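Antitoxin HipB (Escherichia coli, PDB 4Z5H) neutralizes the toxin HipA as the antitoxin of a type II toxin-antitoxin system, and as a dimer binds and bends operator DNA to repress the hipBA promoter. Local coordinates at residues Pro8-Ala12 with Phe43-Asp48; Met15-Arg19 with Ile58-Leu64. The protein carries 1 engineered substitution. One frame throughout, in Å; residues are numbered along the deposited sequence.

Contact 1: residues Pro8-Ala12 with Phe43-Asp48; sequences PTQLA and FENNPD. With nucleotides of chain B.
Asp48 OD1 takes a hydrogen bond from a water at 2.8 Å, and that same water accepts the backbone N-H of Thr9 at 3.1 Å, a bridge that ties the first turn of helix 8-21 to the loop following helix 37-45, the last helix of the helix-turn-helix motif. The N-H is available because an amide in the first turn of a helix has no carbonyl one turn back to bond with. With CG of Asp48 beside its backbone N (chi1 -84°), the Asp48 side chain crosses that of Pro8 at about a right angle, with OD1 3.3 Å from both Pro8 CB and Pro8 CG.

Beside the water bridge the packing is mostly apolar. Pro47 directs its ring at the helix: its CG lies 3.6 Å from Pro8 O, the acceptor of the helical bond from Ala12 N, while its CB packs 3.8 Å from Ala12 CB. Alanine's small side chain allows a close approach here, the methyl pressing against the backbone end of helix 37-45 with Phe43 O 3.5 Å from Ala12 CB. Phe43 holds CG opposite its own N (chi1 164°), which swings the ring inward so that Ala12 CB sits over one face, displaced from the ring centre. The second subunit packs its Leu52 against Phe43 and Pro47, and its Thr53 hydrogen-bonds to Asp48 O, so the junction is part of the dimer interface. Toward the DNA, Asn45 ND2 makes a weak, bent hydrogen bond (3.3 Å, 124°) to OP2 of DA3 of chain B.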
loop_
_atom_site.group_PDB
_atom_site.type_symbol
_atom_site.label_atom_id
_atom_site.label_comp_id
_atom_site.label_asym_id
_atom_site.label_seq_id
_atom_site.Cartn_x
_atom_site.Cartn_y
_atom_site.Cartn_z
ATOM N N PRO A 8 2.934 0.406 -7.584
ATOM C CA PRO A 8 1.497 0.158 -7.650
ATOM C C PRO A 8 1.174 -0.903 -8.713
ATOM O O PRO A 8 0.408 -1.765 -8.424
ATOM C CB PRO A 8 0.913 1.514 -8.028
ATOM C CG PRO A 8 1.940 2.496 -7.595
ATOM C CD PRO A 8 3.239 1.816 -7.844
ATOM N N THR A 9 1.812 -0.867 -9.871
ATOM C CA THR A 9 1.575 -1.865 -10.899
ATOM C C THR A 9 1.933 -3.284 -10.438
ATOM O O THR A 9 1.157 -4.187 -10.609
ATOM C CB THR A 9 2.373 -1.545 -12.180
ATOM O OG1 THR A 9 1.922 -0.319 -12.730
ATOM C CG2 THR A 9 2.228 -2.658 -13.207
ATOM N N GLN A 10 3.083 -3.436 -9.810
ATOM C CA GLN A 10 3.511 -4.704 -9.268
ATOM C C GLN A 10 2.532 -5.174 -8.194
ATOM O O GLN A 10 2.189 -6.322 -8.143
ATOM C CB GLN A 10 4.914 -4.598 -8.679
ATOM C CG GLN A 10 6.041 -4.506 -9.686
ATOM C CD GLN A 10 7.391 -4.247 -9.055
ATOM O OE1 GLN A 10 7.599 -4.471 -7.894
ATOM N NE2 GLN A 10 8.310 -3.777 -9.849
ATOM N N LEU A 11 2.082 -4.248 -7.368
ATOM C CA LEU A 11 1.139 -4.557 -6.323
ATOM C C LEU A 11 -0.193 -5.056 -6.885
ATOM O O LEU A 11 -0.708 -6.048 -6.434
ATOM C CB LEU A 11 0.901 -3.333 -5.452
ATOM C CG LEU A 11 -0.100 -3.458 -4.311
ATOM C CD1 LEU A 11 0.133 -4.657 -3.420
ATOM C CD2 LEU A 11 -0.198 -2.165 -3.521
ATOM N N ALA A 12 -0.713 -4.341 -7.869
ATOM C CA ALA A 12 -1.969 -4.686 -8.509
ATOM C C ALA A 12 -1.889 -6.038 -9.227
ATOM O O ALA A 12 -2.779 -6.835 -9.120
ATOM C CB ALA A 12 -2.397 -3.596 -9.472
ATOM N N PHE A 43 -8.407 -0.460 -9.859
ATOM C CA PHE A 43 -7.220 -0.799 -9.101
ATOM C C PHE A 43 -6.323 -1.763 -9.879
ATOM O O PHE A 43 -5.152 -1.540 -9.981
ATOM C CB PHE A 43 -7.586 -1.418 -7.744
ATOM C CG PHE A 43 -6.447 -2.142 -7.063
ATOM C CD1 PHE A 43 -5.366 -1.450 -6.563
ATOM C CD2 PHE A 43 -6.438 -3.511 -6.975
ATOM C CE1 PHE A 43 -4.321 -2.123 -5.955
ATOM C CE2 PHE A 43 -5.410 -4.187 -6.362
ATOM C CZ PHE A 43 -4.347 -3.497 -5.850
ATOM N N GLU A 44 -6.911 -2.822 -10.410
ATOM C CA GLU A 44 -6.160 -3.848 -11.115
ATOM C C GLU A 44 -5.463 -3.291 -12.366
ATOM O O GLU A 44 -4.361 -3.650 -12.663
ATOM C CB GLU A 44 -7.042 -5.060 -11.424
ATOM C CG GLU A 44 -7.434 -5.850 -10.182
ATOM C CD GLU A 44 -8.122 -7.182 -10.469
ATOM O OE1 GLU A 44 -8.540 -7.418 -11.600
ATOM O OE2 GLU A 44 -8.222 -7.983 -9.546
ATOM N N ASN A 45 -6.137 -2.411 -13.076
ATOM C CA ASN A 45 -5.624 -1.881 -14.321
ATOM C C ASN A 45 -4.926 -0.536 -14.275
ATOM O O ASN A 45 -4.063 -0.270 -15.061
ATOM C CB ASN A 45 -6.725 -1.895 -15.372
ATOM C CG ASN A 45 -7.217 -3.285 -15.628
ATOM O OD1 ASN A 45 -6.496 -4.095 -16.168
ATOM N ND2 ASN A 45 -8.415 -3.582 -15.181
ATOM N N ASN A 46 -5.340 0.299 -13.352
ATOM C CA ASN A 46 -4.856 1.638 -13.266
ATOM C C ASN A 46 -4.537 2.013 -11.803
ATOM O O ASN A 46 -5.089 2.949 -11.285
ATOM C CB ASN A 46 -5.941 2.529 -13.845
ATOM C CG ASN A 46 -5.473 3.928 -14.106
ATOM O OD1 ASN A 46 -4.343 4.147 -14.480
ATOM N ND2 ASN A 46 -6.348 4.884 -13.903
ATOM N N PRO A 47 -3.634 1.272 -11.172
ATOM C CA PRO A 47 -3.421 1.369 -9.717
ATOM C C PRO A 47 -2.767 2.645 -9.146
ATOM O O PRO A 47 -2.886 2.894 -7.972
ATOM C CB PRO A 47 -2.549 0.169 -9.409
ATOM C CG PRO A 47 -1.803 -0.060 -10.647
ATOM C CD PRO A 47 -2.742 0.269 -11.761
ATOM N N ASP A 48 -2.104 3.423 -9.975
ATOM C CA ASP A 48 -1.223 4.481 -9.514
ATOM C C ASP A 48 -1.907 5.538 -8.639
ATOM O O ASP A 48 -1.346 5.961 -7.666
ATOM C CB ASP A 48 -0.571 5.183 -10.698
ATOM C CG ASP A 48 0.652 4.480 -11.202
ATOM O OD1 ASP A 48 1.110 3.525 -10.606
ATOM O OD2 ASP A 48 1.164 4.901 -12.220
ATOM P P DA B 3 -11.163 -5.856 -16.148
ATOM O OP1 DA B 3 -10.147 -6.855 -16.330
ATOM O OP2 DA B 3 -11.256 -5.159 -14.879
ATOM O "O5'" DA B 3 -11.053 -4.786 -17.302
ATOM C "C5'" DA B 3 -11.176 -5.180 -18.676
ATOM C "C4'" DA B 3 -12.011 -4.199 -19.464
ATOM O "O4'" DA B 3 -13.401 -4.279 -19.081
ATOM C "C3'" DA B 3 -11.616 -2.727 -19.343
ATOM O "O3'" DA B 3 -11.639 -2.180 -20.656
ATOM C "C2'" DA B 3 -12.692 -2.146 -18.450
ATOM C "C1'" DA B 3 -13.899 -2.997 -18.795
ATOM N N9 DA B 3 -14.886 -3.135 -17.732
ATOM C C8 DA B 3 -14.661 -3.389 -16.406
ATOM N N7 DA B 3 -15.755 -3.468 -15.691
ATOM C C5 DA B 3 -16.771 -3.276 -16.614
ATOM C C6 DA B 3 -18.171 -3.245 -16.491
ATOM N N6 DA B 3 -18.819 -3.417 -15.340
ATOM N N1 DA B 3 -18.891 -3.011 -17.605
ATOM C C2 DA B 3 -18.245 -2.839 -18.759
ATOM N N3 DA B 3 -16.940 -2.829 -19.000
ATOM C C4 DA B 3 -16.249 -3.064 -17.874
HETATM O O HOH W 1 3.098 1.608 -11.173
#

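Contact 2: residues Met15-Arg19 with Ile58-Leu64. With nucleotides of chain B.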
loop_
_atom_site.group_PDB
_atom_site.type_symbol
_atom_site.label_atom_id
_atom_site.label_comp_id
_atom_site.label_asym_id
_atom_site.label_seq_id
_atom_site.Cartn_x
_atom_site.Cartn_y
_atom_site.Cartn_z
ATOM N N MET A 15 -1.959 -8.818 -6.563
ATOM C CA MET A 15 -3.283 -8.956 -6.011
ATOM C C MET A 15 -4.325 -9.565 -6.952
ATOM O O MET A 15 -5.153 -10.315 -6.522
ATOM C CB MET A 15 -3.747 -7.671 -5.373
ATOM C CG MET A 15 -2.954 -7.381 -4.122
ATOM S SD MET A 15 -3.177 -5.746 -3.485
ATOM C CE MET A 15 -4.792 -5.898 -2.783
ATOM N N LYS A 16 -4.253 -9.204 -8.225
ATOM C CA LYS A 16 -5.107 -9.779 -9.252
ATOM C C LYS A 16 -4.826 -11.276 -9.365
ATOM O O LYS A 16 -5.720 -12.068 -9.487
ATOM C CB LYS A 16 -4.882 -9.099 -10.590
ATOM C CG LYS A 16 -5.728 -9.642 -11.727
ATOM C CD LYS A 16 -5.490 -8.886 -13.017
ATOM C CE LYS A 16 -6.250 -9.471 -14.196
ATOM N NZ LYS A 16 -6.181 -8.598 -15.379
ATOM N N LEU A 17 -3.554 -11.635 -9.299
ATOM C CA LEU A 17 -3.158 -13.019 -9.393
ATOM C C LEU A 17 -3.761 -13.826 -8.255
ATOM O O LEU A 17 -4.275 -14.888 -8.478
ATOM C CB LEU A 17 -1.643 -13.142 -9.409
ATOM C CG LEU A 17 -1.050 -14.539 -9.594
ATOM C CD1 LEU A 17 -1.578 -15.217 -10.846
ATOM C CD2 LEU A 17 0.469 -14.476 -9.624
ATOM N N VAL A 18 -3.741 -13.274 -7.049
ATOM C CA VAL A 18 -4.358 -13.924 -5.921
ATOM C C VAL A 18 -5.861 -14.081 -6.142
ATOM O O VAL A 18 -6.415 -15.125 -5.853
ATOM C CB VAL A 18 -4.083 -13.188 -4.587
ATOM C CG1 VAL A 18 -4.889 -13.811 -3.473
ATOM C CG2 VAL A 18 -2.603 -13.201 -4.245
ATOM N N ARG A 19 -6.505 -13.049 -6.662
ATOM C CA ARG A 19 -7.922 -13.144 -6.901
ATOM C C ARG A 19 -8.227 -14.257 -7.910
ATOM O O ARG A 19 -9.043 -15.094 -7.660
ATOM C CB ARG A 19 -8.461 -11.825 -7.428
ATOM C CG ARG A 19 -9.878 -11.898 -7.934
ATOM C CD ARG A 19 -10.419 -10.557 -8.345
ATOM N NE ARG A 19 -9.941 -10.080 -9.625
ATOM C CZ ARG A 19 -10.341 -10.517 -10.810
ATOM N NH1 ARG A 19 -9.855 -9.969 -11.897
ATOM N NH2 ARG A 19 -11.248 -11.470 -10.910
ATOM N N ILE A 58 -9.514 -4.064 -0.375
ATOM C CA ILE A 58 -9.296 -5.153 -1.311
ATOM C C ILE A 58 -8.409 -6.232 -0.686
ATOM O O ILE A 58 -8.700 -7.394 -0.789
ATOM C CB ILE A 58 -8.758 -4.667 -2.672
ATOM C CG1 ILE A 58 -9.799 -3.789 -3.362
ATOM C CG2 ILE A 58 -8.448 -5.839 -3.575
ATOM C CD1 ILE A 58 -9.302 -3.015 -4.548
ATOM N N LEU A 59 -7.386 -5.814 0.042
ATOM C CA LEU A 59 -6.505 -6.742 0.699
ATOM C C LEU A 59 -7.305 -7.612 1.654
ATOM O O LEU A 59 -7.147 -8.800 1.646
ATOM C CB LEU A 59 -5.493 -5.986 1.539
ATOM C CG LEU A 59 -4.018 -5.851 1.259
ATOM C CD1 LEU A 59 -3.282 -5.409 2.505
ATOM C CD2 LEU A 59 -3.350 -7.020 0.570
ATOM N N GLN A 60 -8.202 -7.002 2.417
ATOM C CA GLN A 60 -9.063 -7.727 3.328
ATOM C C GLN A 60 -9.959 -8.730 2.588
ATOM O O GLN A 60 -10.065 -9.861 2.998
ATOM C CB GLN A 60 -9.942 -6.776 4.134
ATOM C CG GLN A 60 -10.737 -7.483 5.212
ATOM C CD GLN A 60 -12.026 -6.788 5.607
ATOM O OE1 GLN A 60 -12.443 -5.820 4.998
ATOM N NE2 GLN A 60 -12.641 -7.274 6.658
ATOM N N SER A 61 -10.510 -8.309 1.464
ATOM C CA SER A 61 -11.376 -9.154 0.661
ATOM C C SER A 61 -10.637 -10.398 0.176
ATOM O O SER A 61 -11.233 -11.426 0.048
ATOM C CB SER A 61 -12.007 -8.398 -0.512
ATOM O OG SER A 61 -11.145 -8.280 -1.588
ATOM N N LEU A 62 -9.337 -10.268 -0.053
ATOM C CA LEU A 62 -8.507 -11.333 -0.558
ATOM C C LEU A 62 -7.925 -12.205 0.560
ATOM O O LEU A 62 -7.108 -13.047 0.317
ATOM C CB LEU A 62 -7.405 -10.781 -1.461
ATOM C CG LEU A 62 -7.753 -10.126 -2.801
ATOM C CD1 LEU A 62 -6.547 -9.448 -3.426
ATOM C CD2 LEU A 62 -8.365 -11.114 -3.771
ATOM N N GLU A 63 -8.343 -11.954 1.788
ATOM C CA GLU A 63 -7.818 -12.626 2.968
ATOM C C GLU A 63 -6.305 -12.418 3.159
ATOM O O GLU A 63 -5.601 -13.276 3.621
ATOM C CB GLU A 63 -8.196 -14.113 2.953
ATOM C CG GLU A 63 -9.681 -14.330 2.824
ATOM C CD GLU A 63 -10.108 -15.782 2.689
ATOM O OE1 GLU A 63 -9.302 -16.636 2.311
ATOM O OE2 GLU A 63 -11.281 -16.057 2.941
ATOM N N LEU A 64 -5.852 -11.236 2.799
ATOM C CA LEU A 64 -4.469 -10.848 2.869
ATOM C C LEU A 64 -4.241 -9.678 3.811
ATOM O O LEU A 64 -5.124 -8.906 4.080
ATOM C CB LEU A 64 -3.950 -10.433 1.499
ATOM C CG LEU A 64 -3.939 -11.433 0.348
ATOM C CD1 LEU A 64 -3.586 -10.733 -0.940
ATOM C CD2 LEU A 64 -2.988 -12.560 0.638
ATOM P P DT B 2 -14.036 -11.176 -13.412
ATOM O OP1 DT B 2 -12.745 -11.813 -13.395
ATOM O OP2 DT B 2 -14.646 -10.768 -12.168
ATOM O "O5'" DT B 2 -13.983 -9.888 -14.326
ATOM C "C5'" DT B 2 -13.503 -9.948 -15.667
ATOM C "C4'" DT B 2 -13.666 -8.610 -16.347
ATOM O "O4'" DT B 2 -15.056 -8.372 -16.660
ATOM C "C3'" DT B 2 -13.193 -7.392 -15.549
ATOM O "O3'" DT B 2 -12.549 -6.509 -16.458
ATOM C "C2'" DT B 2 -14.489 -6.735 -15.120
ATOM C "C1'" DT B 2 -15.366 -7.043 -16.321
ATOM N N1 DT B 2 -16.820 -6.942 -16.126
ATOM C C2 DT B 2 -17.598 -6.570 -17.199
ATOM O O2 DT B 2 -17.144 -6.327 -18.299
ATOM N N3 DT B 2 -18.936 -6.480 -16.928
ATOM C C4 DT B 2 -19.562 -6.729 -15.726
ATOM O O4 DT B 2 -20.773 -6.613 -15.638
ATOM C C5 DT B 2 -18.685 -7.095 -14.639
ATOM C C7 DT B 2 -19.276 -7.389 -13.297
ATOM C C6 DT B 2 -17.376 -7.191 -14.893
#
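A Schellman motif ends helix 52-61, with Glu63 at positive phi, and on either side of that residue Leu62 and Leu64 reach across to helix 8-21. Leu62 straddles one turn of the facing helix with its two methyls. CD1 touches Met15, 3.5 Å from its carbonyl O and close to its CB as well, whereas CD2 lies 3.7 Å from Arg19 CB. Leu64, where strand 64-70 begins, meets Val18 tip to tip, Leu64 CD1 standing 4.2 Å from Val18 CG1; that branch of the valine is anti to the backbone N (chi1 173°).

Met15 supplies the other end of the contact. Its chain bends at the last torsion (chi3 74°), which brings CE between two residues of helix 52-61, 3.7 Å from Ile58 CG2 and 3.8 Å from Leu59 CD2. In this Cro/C1-type domain the first helix packs here on the end of the last one through apolar side chains, with no hydrogen bond between the two segments. Ile58 O is held twice within its own helix, by Leu62 N and by Ser61 OG, the latter in the carbonyl plane on a lone pair. Leu64 also pairs with an antiparallel strand of the second subunit.

Arg19 divides its side chain between two settings: CB stays on Leu62, while the guanidinium, held by Glu44, leads away to the DNA. Arg19 NH2 donates a hydrogen bond to OP1 of DT2 of chain B (2.9 Å, N-H...O angle 154°), the phosphate oxygen lying at the guanidinium edge, near its plane, and NH2 also bonds to Trp24 O.

How the contacts relate
Helix 8-21 takes part in both contacts, its first turn in contact 1 and a later part in contact 2, and the two illustrate how a small domain couples its interior to a DNA-binding surface. Both are largely buried, but contact 1 includes a water-bridged, partly exposed margin, whereas contact 2 lies nearer the centre of the chain and joins its segments by apolar packing without a hydrogen bond. Their residues also meet: Phe43 packs on Met15 and Ile58, and Glu44 OE2 forms a salt bridge with Arg19 NE at 2.7 Å. Each contact reaches a different phosphate of chain B, weakly through Asn45 in contact 1 and by a straighter hydrogen bond from Arg19 in contact 2. Both also border the second subunit.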